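Local coordinates for arabinogalactan endo-1,4-beta-galactosidase (Ignisphaera aggregans, PDB 7OSK), which probably hydrolyses internal beta-1,4-galactosidic linkages of arabinogalactan through its family 53 glycosyl hydrolase catalytic domain, which holds a calcium ion, at residues A[203-217]-A[243-255]. Residues are numbered along the deposited sequence; the frame is centred on the assembly and turned at random. Where two conformers were deposited one is given.
Sequences AANWTQFVGLLKAAI and NFIDRLINSGVSF
Trp206 turns its CG away from the backbone N (chi1 -172°), and Arg247 does the same; the indole thus reaches across to helix 243-250 while the extended arginine, in the given one of its two conformers, runs over one face of it in the opposite direction. In this state the guanidinium lies flat on the ring system, Arg247 CZ standing 4.1 Å from the centroid of the Trp206 five-membered ring, a cation-pi stack. Arg247 CD adds a CH-pi contact over the same face, whereas Phe209 CD2 and Val210 CG2 sit over the rim of the opposite one. At the edge, Trp206 NE1 donates to Ser251 OG (2.7 Å), in the indole plane and nearly straight. That hydroxyl donates in turn to Arg247 O, four residues back, so two bonds grip it. The six-membered ring of Trp206 points its edge at the face of Phe244, a T-shaped pair with planes at 81°. Replacing Trp206 by an alanine would probably leave Ser251 OG without its indole donor and, in this conformer, the guanidinium without the ring it lies on. Farther along, extended Lys214 brings NZ to Ser251 O (2.7 Å), beside the Schellman motif at Gly252, and Val210 CG1 meets Val253 CG2 at 3.6 Å. Segments 206-217 and 243-250 cross at -68°, their axes 11.3 Å apart at closest approach: two successive outer helices of a TIM barrel, joined through strand 228-234, pack here with the loop that leads into strand 257-261.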
ATOM      1  N   ALA A 203       4.062  -7.752  19.336  1.00 23.16           N
ATOM      2  CA  ALA A 203       3.658  -6.554  20.081  1.00 24.81           C
ATOM      3  C   ALA A 203       3.556  -6.809  21.591  1.00 25.12           C
ATOM      4  O   ALA A 203       4.022  -5.995  22.391  1.00 23.56           O
ATOM      5  CB  ALA A 203       2.335  -6.011  19.542  1.00 20.53           C
ATOM      6  N   ALA A 204       2.918  -7.914  21.975  1.00 22.36           N
ATOM      7  CA  ALA A 204       2.962  -8.394  23.352  1.00 24.50           C
ATOM      8  C   ALA A 204       4.412  -8.519  23.809  1.00 26.66           C
ATOM      9  O   ALA A 204       4.773  -8.060  24.894  1.00 28.32           O
ATOM     10  CB  ALA A 204       2.246  -9.724  23.473  1.00 24.29           C
ATOM     11  N   ASN A 205       5.238  -9.144  22.976  1.00 25.65           N
ATOM     12  CA  ASN A 205       6.679  -9.143  23.190  1.00 26.31           C
ATOM     13  C   ASN A 205       7.261  -7.840  22.660  1.00 25.44           C
ATOM     14  O   ASN A 205       8.020  -7.841  21.691  1.00 25.59           O
ATOM     15  CB  ASN A 205       7.344 -10.334  22.497  1.00 26.63           C
ATOM     16  CG  ASN A 205       6.638 -11.641  22.774  1.00 29.04           C
ATOM     17  OD1 ASN A 205       5.882 -12.136  21.939  1.00 25.98           O
ATOM     18  ND2 ASN A 205       6.878 -12.209  23.951  1.00 33.95           N
ATOM     19  N   TRP A 206       6.890  -6.732  23.294  1.00 23.25           N
ATOM     20  CA  TRP A 206       7.261  -5.411  22.800  1.00 22.71           C
ATOM     21  C   TRP A 206       8.765  -5.245  22.663  1.00 21.84           C
ATOM     22  O   TRP A 206       9.243  -4.667  21.690  1.00 22.38           O
ATOM     23  CB  TRP A 206       6.719  -4.321  23.720  1.00 22.42           C
ATOM     24  CG  TRP A 206       6.920  -2.960  23.149  1.00 21.15           C
ATOM     25  CD1 TRP A 206       7.931  -2.090  23.433  1.00 18.87           C
ATOM     26  CD2 TRP A 206       6.096  -2.315  22.174  1.00 21.43           C
ATOM     27  NE1 TRP A 206       7.782  -0.938  22.700  1.00 20.52           N
ATOM     28  CE2 TRP A 206       6.663  -1.052  21.918  1.00 20.71           C
ATOM     29  CE3 TRP A 206       4.929  -2.682  21.496  1.00 21.28           C
ATOM     30  CZ2 TRP A 206       6.103  -0.155  21.015  1.00 21.27           C
ATOM     31  CZ3 TRP A 206       4.376  -1.792  20.601  1.00 20.02           C
ATOM     32  CH2 TRP A 206       4.962  -0.542  20.366  1.00 23.20           C
ATOM     33  N   THR A 207       9.508  -5.745  23.643  1.00 25.48           N
ATOM     34  CA  THR A 207      10.962  -5.629  23.637  1.00 28.16           C
ATOM     35  C   THR A 207      11.558  -6.278  22.390  1.00 24.55           C
ATOM     36  O   THR A 207      12.373  -5.676  21.691  1.00 22.50           O
ATOM     37  CB  THR A 207      11.581  -6.275  24.891  1.00 26.47           C
ATOM     38  OG1 THR A 207      10.957  -5.739  26.066  1.00 27.06           O
ATOM     39  CG2 THR A 207      13.082  -6.016  24.947  1.00 25.21           C
ATOM     40  N   GLN A 208      11.139  -7.508  22.116  1.00 25.95           N
ATOM     41  CA  GLN A 208      11.624  -8.243  20.957  1.00 24.68           C
ATOM     42  C   GLN A 208      11.082  -7.633  19.672  1.00 22.98           C
ATOM     43  O   GLN A 208      11.773  -7.580  18.655  1.00 20.52           O
ATOM     44  CB  GLN A 208      11.224  -9.714  21.060  1.00 24.04           C
ATOM     45  CG  GLN A 208      11.897 -10.441  22.208  1.00 24.50           C
ATOM     46  CD  GLN A 208      11.697 -11.942  22.149  1.00 25.46           C
ATOM     47  OE1 GLN A 208      10.741 -12.433  21.547  1.00 22.63           O
ATOM     48  NE2 GLN A 208      12.608 -12.681  22.773  1.00 26.75           N
ATOM     49  N   PHE A 209       9.836  -7.178  19.738  1.00 25.66           N
ATOM     50  CA  PHE A 209       9.188  -6.487  18.630  1.00 22.98           C
ATOM     51  C   PHE A 209      10.014  -5.273  18.193  1.00 22.01           C
ATOM     52  O   PHE A 209      10.231  -5.060  17.001  1.00 18.49           O
ATOM     53  CB  PHE A 209       7.768  -6.073  19.046  1.00 22.98           C
ATOM     54  CG  PHE A 209       7.048  -5.207  18.043  1.00 22.70           C
ATOM     55  CD1 PHE A 209       7.253  -5.355  16.680  1.00 22.38           C
ATOM     56  CD2 PHE A 209       6.153  -4.244  18.476  1.00 23.11           C
ATOM     57  CE1 PHE A 209       6.580  -4.552  15.772  1.00 21.58           C
ATOM     58  CE2 PHE A 209       5.479  -3.442  17.575  1.00 22.54           C
ATOM     59  CZ  PHE A 209       5.693  -3.595  16.224  1.00 19.76           C
ATOM     60  N   VAL A 210      10.493  -4.497  19.163  1.00 23.16           N
ATOM     61  CA  VAL A 210      11.270  -3.292  18.872  1.00 22.23           C
ATOM     62  C   VAL A 210      12.666  -3.637  18.364  1.00 19.81           C
ATOM     63  O   VAL A 210      13.238  -2.912  17.551  1.00 19.43           O
ATOM     64  CB  VAL A 210      11.390  -2.392  20.118  1.00 20.36           C
ATOM     65  CG1 VAL A 210      12.400  -1.269  19.889  1.00 22.15           C
ATOM     66  CG2 VAL A 210      10.035  -1.812  20.475  1.00 20.88           C
ATOM     67  N   GLY A 211      13.219  -4.737  18.856  1.00 22.25           N
ATOM     68  CA  GLY A 211      14.520  -5.191  18.406  1.00 19.15           C
ATOM     69  C   GLY A 211      14.497  -5.539  16.929  1.00 22.15           C
ATOM     70  O   GLY A 211      15.403  -5.170  16.184  1.00 22.62           O
ATOM     71  N   LEU A 212      13.455  -6.249  16.507  1.00 22.98           N
ATOM     72  CA  LEU A 212      13.302  -6.632  15.109  1.00 20.68           C
ATOM     73  C   LEU A 212      12.973  -5.421  14.247  1.00 20.11           C
ATOM     74  O   LEU A 212      13.441  -5.309  13.115  1.00 20.10           O
ATOM     75  CB  LEU A 212      12.209  -7.694  14.960  1.00 19.87           C
ATOM     76  CG  LEU A 212      12.533  -9.067  15.555  1.00 23.00           C
ATOM     77  CD1 LEU A 212      11.318  -9.981  15.504  1.00 22.94           C
ATOM     78  CD2 LEU A 212      13.707  -9.706  14.830  1.00 22.04           C
ATOM     79  N   LEU A 213      12.166  -4.515  14.785  1.00 21.58           N
ATOM     80  CA  LEU A 213      11.788  -3.312  14.059  1.00 20.34           C
ATOM     81  C   LEU A 213      13.018  -2.435  13.842  1.00 21.69           C
ATOM     82  O   LEU A 213      13.244  -1.928  12.745  1.00 21.98           O
ATOM     83  CB  LEU A 213      10.702  -2.546  14.817  1.00 19.86           C
ATOM     84  CG  LEU A 213       9.606  -1.855  14.000  1.00 21.20           C
ATOM     85  CD1 LEU A 213       8.891  -2.826  13.072  1.00 20.85           C
ATOM     86  CD2 LEU A 213       8.605  -1.202  14.938  1.00 17.85           C
ATOM     87  N   LYS A 214      13.817  -2.273  14.892  1.00 21.22           N
ATOM     88  CA  LYS A 214      15.056  -1.504  14.807  1.00 19.25           C
ATOM     89  C   LYS A 214      16.065  -2.151  13.862  1.00 19.22           C
ATOM     90  O   LYS A 214      16.767  -1.459  13.126  1.00 20.36           O
ATOM     91  CB  LYS A 214      15.682  -1.349  16.194  1.00 20.96           C
ATOM     92  CG  LYS A 214      15.014  -0.305  17.075  1.00 20.91           C
ATOM     93  CD  LYS A 214      15.721  -0.193  18.417  1.00 20.45           C
ATOM     94  CE  LYS A 214      15.141   0.928  19.262  1.00 21.90           C
ATOM     95  NZ  LYS A 214      15.788   1.004  20.600  1.00 21.99           N
ATOM     96  N   ALA A 215      16.136  -3.478  13.896  1.00 21.24           N
ATOM     97  CA  ALA A 215      17.088  -4.229  13.081  1.00 20.66           C
ATOM     98  C   ALA A 215      16.878  -3.978  11.592  1.00 21.60           C
ATOM     99  O   ALA A 215      17.838  -3.797  10.840  1.00 21.16           O
ATOM    100  CB  ALA A 215      16.973  -5.709  13.379  1.00 22.59           C
ATOM    101  N   ALA A 216      15.619  -3.978  11.170  1.00 20.66           N
ATOM    102  CA  ALA A 216      15.283  -3.688   9.784  1.00 20.41           C
ATOM    103  C   ALA A 216      15.673  -2.261   9.432  1.00 21.09           C
ATOM    104  O   ALA A 216      16.248  -2.011   8.376  1.00 20.93           O
ATOM    105  CB  ALA A 216      13.806  -3.904   9.541  1.00 18.79           C
ATOM    106  N   ILE A 217      15.363  -1.328  10.324  1.00 22.08           N
ATOM    107  CA  ILE A 217      15.662   0.079  10.089  1.00 21.67           C
ATOM    108  C   ILE A 217      17.169   0.301   9.971  1.00 21.94           C
ATOM    109  O   ILE A 217      17.617   1.047   9.104  1.00 20.80           O
ATOM    110  CB  ILE A 217      15.082   0.971  11.206  1.00 19.07           C
ATOM    111  CG1 ILE A 217      13.556   0.877  11.200  1.00 18.57           C
ATOM    112  CG2 ILE A 217      15.504   2.424  11.015  1.00 20.58           C
ATOM    113  CD1 ILE A 217      12.890   1.506  12.397  1.00 20.85           C
ATOM    114  N   ASN A 243      -1.440   5.259  21.890  1.00 22.22           N
ATOM    115  CA  ASN A 243      -0.814   4.266  22.753  1.00 25.06           C
ATOM    116  C   ASN A 243       0.320   3.527  22.055  1.00 22.49           C
ATOM    117  O   ASN A 243       1.352   3.240  22.660  1.00 21.34           O
ATOM    118  CB  ASN A 243      -1.856   3.256  23.243  1.00 27.36           C
ATOM    119  CG  ASN A 243      -2.931   3.894  24.107  1.00 25.87           C
ATOM    120  OD1 ASN A 243      -2.673   4.848  24.840  1.00 25.27           O
ATOM    121  ND2 ASN A 243      -4.146   3.361  24.026  1.00 24.95           N
ATOM    122  N   PHE A 244       0.122   3.227  20.776  1.00 22.51           N
ATOM    123  CA  PHE A 244       1.084   2.440  20.016  1.00 22.09           C
ATOM    124  C   PHE A 244       2.313   3.257  19.620  1.00 21.46           C
ATOM    125  O   PHE A 244       3.445   2.795  19.763  1.00 21.61           O
ATOM    126  CB  PHE A 244       0.424   1.863  18.764  1.00 22.10           C
ATOM    127  CG  PHE A 244       1.296   0.901  18.008  1.00 21.22           C
ATOM    128  CD1 PHE A 244       2.157   1.353  17.021  1.00 21.24           C
ATOM    129  CD2 PHE A 244       1.255  -0.454  18.288  1.00 20.59           C
ATOM    130  CE1 PHE A 244       2.961   0.469  16.326  1.00 22.27           C
ATOM    131  CE2 PHE A 244       2.056  -1.344  17.597  1.00 20.35           C
ATOM    132  CZ  PHE A 244       2.910  -0.883  16.614  1.00 22.26           C
ATOM    133  N   ILE A 245       2.087   4.468  19.122  1.00 20.92           N
ATOM    134  CA  ILE A 245       3.178   5.299  18.625  1.00 23.57           C
ATOM    135  C   ILE A 245       4.007   5.883  19.771  1.00 20.76           C
ATOM    136  O   ILE A 245       5.233   5.925  19.690  1.00 18.33           O
ATOM    137  CB  ILE A 245       2.645   6.436  17.729  1.00 23.15           C
ATOM    138  CG1 ILE A 245       1.978   5.836  16.486  1.00 22.72           C
ATOM    139  CG2 ILE A 245       3.776   7.385  17.319  1.00 22.05           C
ATOM    140  CD1 ILE A 245       1.303   6.849  15.581  1.00 23.28           C
ATOM    141  N   ASP A 246       3.337   6.342  20.824  1.00 21.23           N
ATOM    142  CA  ASP A 246       4.026   6.812  22.024  1.00 21.71           C
ATOM    143  C   ASP A 246       5.024   5.772  22.513  1.00 21.80           C
ATOM    144  O   ASP A 246       6.192   6.082  22.758  1.00 20.00           O
ATOM    145  CB  ASP A 246       3.028   7.126  23.144  1.00 23.01           C
ATOM    146  CG  ASP A 246       2.321   8.454  22.951  1.00 24.09           C
ATOM    147  OD1 ASP A 246       2.336   8.981  21.820  1.00 24.93           O
ATOM    148  OD2 ASP A 246       1.744   8.965  23.934  1.00 22.86           O
ATOM    149  N   ARG A 247       4.562   4.533  22.655  0.50 21.25           N
ATOM    150  CA  ARG A 247       5.413   3.458  23.144  0.50 19.85           C
ATOM    151  C   ARG A 247       6.518   3.147  22.140  0.50 20.79           C
ATOM    152  O   ARG A 247       7.602   2.701  22.514  0.50 22.27           O
ATOM    153  CB  ARG A 247       4.585   2.204  23.426  0.50 20.24           C
ATOM    154  CG  ARG A 247       5.285   1.190  24.321  0.50 20.32           C
ATOM    155  CD  ARG A 247       4.411  -0.030  24.573  0.50 20.14           C
ATOM    156  NE  ARG A 247       5.017  -0.949  25.532  0.50 19.36           N
ATOM    157  CZ  ARG A 247       4.528  -2.149  25.832  0.50 18.96           C
ATOM    158  NH1 ARG A 247       3.423  -2.589  25.245  0.50 19.39           N
ATOM    159  NH2 ARG A 247       5.148  -2.914  26.717  0.50 19.33           N
ATOM    160  N   LEU A 248       6.241   3.391  20.863  1.00 19.91           N
ATOM    161  CA  LEU A 248       7.217   3.140  19.809  1.00 20.99           C
ATOM    162  C   LEU A 248       8.318   4.200  19.821  1.00 18.99           C
ATOM    163  O   LEU A 248       9.505   3.879  19.793  1.00 17.94           O
ATOM    164  CB  LEU A 248       6.527   3.106  18.442  1.00 21.81           C
ATOM    165  CG  LEU A 248       7.203   2.276  17.348  1.00 20.69           C
ATOM    166  CD1 LEU A 248       7.175   0.795  17.700  1.00 20.75           C
ATOM    167  CD2 LEU A 248       6.531   2.519  16.006  1.00 20.03           C
ATOM    168  N   ILE A 249       7.910   5.464  19.858  1.00 19.90           N
ATOM    169  CA  ILE A 249       8.850   6.577  19.918  1.00 19.36           C
ATOM    170  C   ILE A 249       9.717   6.483  21.173  1.00 19.78           C
ATOM    171  O   ILE A 249      10.930   6.675  21.113  1.00 21.84           O
ATOM    172  CB  ILE A 249       8.107   7.936  19.886  1.00 20.09           C
ATOM    173  CG1 ILE A 249       7.481   8.145  18.500  1.00 21.26           C
ATOM    174  CG2 ILE A 249       9.050   9.093  20.244  1.00 18.49           C
ATOM    175  CD1 ILE A 249       6.711   9.445  18.336  1.00 21.62           C
ATOM    176  N   ASN A 250       9.089   6.181  22.304  1.00 19.51           N
ATOM    177  CA  ASN A 250       9.811   6.043  23.565  1.00 21.06           C
ATOM    178  C   ASN A 250      10.790   4.869  23.557  1.00 20.42           C
ATOM    179  O   ASN A 250      11.745   4.852  24.333  1.00 20.38           O
ATOM    180  CB  ASN A 250       8.825   5.881  24.726  1.00 20.29           C
ATOM    181  CG  ASN A 250       8.089   7.168  25.055  1.00 20.56           C
ATOM    182  OD1 ASN A 250       8.591   8.266  24.815  1.00 23.00           O
ATOM    183  ND2 ASN A 250       6.894   7.037  25.616  1.00 20.47           N
ATOM    184  N   SER A 251      10.553   3.894  22.682  1.00 20.20           N
ATOM    185  CA  SER A 251      11.403   2.705  22.611  1.00 19.56           C
ATOM    186  C   SER A 251      12.660   2.936  21.772  1.00 20.89           C
ATOM    187  O   SER A 251      13.506   2.047  21.655  1.00 20.93           O
ATOM    188  CB  SER A 251      10.618   1.524  22.037  1.00 18.61           C
ATOM    189  OG  SER A 251       9.576   1.127  22.911  1.00 23.13           O
ATOM    190  N   GLY A 252      12.777   4.126  21.192  1.00 18.95           N
ATOM    191  CA  GLY A 252      13.945   4.481  20.407  1.00 19.19           C
ATOM    192  C   GLY A 252      13.793   4.171  18.931  1.00 19.74           C
ATOM    193  O   GLY A 252      14.736   4.342  18.157  1.00 19.58           O
ATOM    194  N   VAL A 253      12.610   3.712  18.538  1.00 19.65           N
ATOM    195  CA  VAL A 253      12.343   3.418  17.136  1.00 21.11           C
ATOM    196  C   VAL A 253      12.267   4.717  16.343  1.00 18.14           C
ATOM    197  O   VAL A 253      11.345   5.515  16.523  1.00 16.66           O
ATOM    198  CB  VAL A 253      11.034   2.616  16.954  1.00 19.53           C
ATOM    199  CG1 VAL A 253      10.738   2.385  15.474  1.00 17.90           C
ATOM    200  CG2 VAL A 253      11.122   1.288  17.683  1.00 19.54           C
ATOM    201  N   SER A 254      13.246   4.921  15.469  1.00 16.91           N
ATOM    202  CA  SER A 254      13.302   6.119  14.643  1.00 18.26           C
ATOM    203  C   SER A 254      12.637   5.870  13.295  1.00 19.87           C
ATOM    204  O   SER A 254      13.016   4.957  12.560  1.00 20.48           O
ATOM    205  CB  SER A 254      14.752   6.569  14.447  1.00 17.55           C
ATOM    206  OG  SER A 254      15.535   5.538  13.872  1.00 18.01           O
ATOM    207  N   PHE A 255      11.635   6.684  12.986  1.00 19.10           N
ATOM    208  CA  PHE A 255      10.943   6.605  11.707  1.00 17.31           C
ATOM    209  C   PHE A 255      10.445   7.988  11.323  1.00 19.01           C
ATOM    210  O   PHE A 255      10.411   8.890  12.157  1.00 19.37           O
ATOM    211  CB  PHE A 255       9.783   5.610  11.773  1.00 17.99           C
ATOM    212  CG  PHE A 255       8.727   5.977  12.772  1.00 17.83           C
ATOM    213  CD1 PHE A 255       8.940   5.781  14.125  1.00 20.59           C
ATOM    214  CD2 PHE A 255       7.523   6.516  12.358  1.00 18.98           C
ATOM    215  CE1 PHE A 255       7.973   6.119  15.049  1.00 19.79           C
ATOM    216  CE2 PHE A 255       6.550   6.855  13.278  1.00 19.71           C
ATOM    217  CZ  PHE A 255       6.775   6.656  14.625  1.00 20.93           C
TER